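Local atomic coordinates of peptidoglycan D,D-transpeptidase FtsI (Yersinia pestis, PDB entry 6SYN), a protein that probably cross-links the peptide stems of septal peptidoglycan during cell division, as a class B penicillin-binding protein with D,D-transpeptidase activity that is blocked by beta-lactams. Residues Phe404-Pro407 against Leu408-Val412. Numbering follows the deposited sequence.
Sequences FPEP and LVRTV
Glu406 and Arg410, one helical turn apart, form an i to i+4 salt bridge in which Glu406 OE1 lies 3.0 Å from Arg410 NH1 and 3.4 Å from Arg410 NH2, both weak as hydrogen bonds. The carboxylate oxygen comes to the edge of the guanidinium near its plane, although the two flat groups are turned 51° against each other. Both side chains leave the helix with CG opposite the backbone N and run alongside each other; the glutamate stays extended, whereas the arginine bends at chi3 (-82°), which brings its guanidinium beside the carboxylate. Met383 touches both. An acid suits the first turn, where Glu406 would probably interact favourably with the positive N-terminal end of the helix. In the backbone, Arg410 N donates to Glu406 O at 3.0 Å, nearly in line with the carbonyl.

In the next helical bond, Thr411 N reaches Pro407 O at 3.2 Å from above the carbonyl plane, while the threonine hydroxyl bonds to Glu270. Pro405 O receives weak bonds from Leu408 N and Val409 N, the latter also leaning weakly to Glu406 O. Proline suits position 407 because a first-turn residue need not offer an N-H to the helix.

Leu408 and Val409 supply the apolar side chains that meet Phe404. Leu408 CD2 approaches the ring edge at Phe404 CD2, 3.5 Å away, and the CG2 branch of Val409, set beside its backbone N, packs equally close to Phe404 CB. Phe404 also rests on Gln264, and farther on Val412 meets Met260 and Leu263, so this face lies against helix 255-264.

The arrangement is a helix N-terminus, with Pro405 at the N-cap, opening helix 406-416 in the transpeptidase domain.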
loop_
_atom_site.group_PDB
_atom_site.type_symbol
_atom_site.label_atom_id
_atom_site.label_comp_id
_atom_site.label_asym_id
_atom_site.label_seq_id
_atom_site.Cartn_x
_atom_site.Cartn_y
_atom_site.Cartn_z
ATOM N N PHE A 404 10.899 21.733 6.845
ATOM C CA PHE A 404 12.351 21.801 7.155
ATOM C C PHE A 404 13.083 22.553 6.047
ATOM O O PHE A 404 12.730 22.426 4.877
ATOM C CB PHE A 404 12.946 20.405 7.356
ATOM C CG PHE A 404 13.015 19.973 8.797
ATOM C CD1 PHE A 404 11.861 19.698 9.513
ATOM C CD2 PHE A 404 14.235 19.859 9.446
ATOM C CE1 PHE A 404 11.927 19.311 10.843
ATOM C CE2 PHE A 404 14.301 19.467 10.776
ATOM C CZ PHE A 404 13.147 19.193 11.472
ATOM N N PRO A 405 14.136 23.331 6.392
ATOM C CA PRO A 405 14.952 24.032 5.399
ATOM C C PRO A 405 15.680 23.061 4.452
ATOM O O PRO A 405 16.212 22.072 4.927
ATOM C CB PRO A 405 15.976 24.820 6.235
ATOM C CG PRO A 405 15.421 24.828 7.648
ATOM C CD PRO A 405 14.614 23.555 7.765
ATOM N N GLU A 406 15.706 23.378 3.153
ATOM C CA GLU A 406 16.139 22.462 2.059
ATOM C C GLU A 406 17.517 21.858 2.343
ATOM O O GLU A 406 17.683 20.649 2.198
ATOM C CB GLU A 406 16.117 23.188 0.711
ATOM C CG GLU A 406 16.827 22.441 -0.400
ATOM C CD GLU A 406 16.773 23.140 -1.747
ATOM O OE1 GLU A 406 16.490 22.455 -2.756
ATOM O OE2 GLU A 406 17.036 24.364 -1.787
ATOM N N PRO A 407 18.554 22.645 2.729
ATOM C CA PRO A 407 19.920 22.115 2.823
ATOM C C PRO A 407 20.096 21.150 4.008
ATOM O O PRO A 407 20.940 20.263 3.933
ATOM C CB PRO A 407 20.816 23.358 2.986
ATOM C CG PRO A 407 19.893 24.556 2.783
ATOM C CD PRO A 407 18.493 24.068 3.102
ATOM N N LEU A 408 19.294 21.353 5.058
ATOM C CA LEU A 408 19.180 20.467 6.248
ATOM C C LEU A 408 18.715 19.076 5.797
ATOM O O LEU A 408 19.346 18.085 6.221
ATOM C CB LEU A 408 18.193 21.103 7.234
ATOM C CG LEU A 408 18.295 20.628 8.681
ATOM C CD1 LEU A 408 17.706 21.656 9.635
ATOM C CD2 LEU A 408 17.618 19.279 8.862
ATOM N N VAL A 409 17.675 19.010 4.955
ATOM C CA VAL A 409 17.050 17.736 4.480
ATOM C C VAL A 409 18.003 17.053 3.482
ATOM O O VAL A 409 18.115 15.804 3.529
ATOM C CB VAL A 409 15.651 17.979 3.869
ATOM C CG1 VAL A 409 15.012 16.702 3.341
ATOM C CG2 VAL A 409 14.708 18.658 4.851
ATOM N N ARG A 410 18.660 17.836 2.615
ATOM C CA ARG A 410 19.522 17.331 1.511
ATOM C C ARG A 410 20.732 16.619 2.119
ATOM O O ARG A 410 21.085 15.532 1.615
ATOM C CB ARG A 410 19.936 18.469 0.572
ATOM C CG ARG A 410 20.859 18.038 -0.561
ATOM C CD ARG A 410 20.966 19.047 -1.693
ATOM N NE ARG A 410 19.844 18.917 -2.622
ATOM C CZ ARG A 410 18.991 19.885 -2.967
ATOM N NH1 ARG A 410 19.118 21.112 -2.483
ATOM N NH2 ARG A 410 18.007 19.617 -3.813
ATOM N N THR A 411 21.311 17.197 3.177
ATOM C CA THR A 411 22.422 16.608 3.971
ATOM C C THR A 411 21.999 15.234 4.499
ATOM O O THR A 411 22.822 14.306 4.424
ATOM C CB THR A 411 22.864 17.541 5.108
ATOM O OG1 THR A 411 23.627 18.603 4.535
ATOM C CG2 THR A 411 23.714 16.856 6.154
ATOM N N VAL A 412 20.775 15.111 5.019
ATOM C CA VAL A 412 20.256 13.838 5.607
ATOM C C VAL A 412 19.888 12.873 4.476
ATOM O O VAL A 412 20.133 11.662 4.637
ATOM C CB VAL A 412 19.073 14.079 6.563
ATOM C CG1 VAL A 412 18.457 12.775 7.047
ATOM C CG2 VAL A 412 19.495 14.933 7.747
#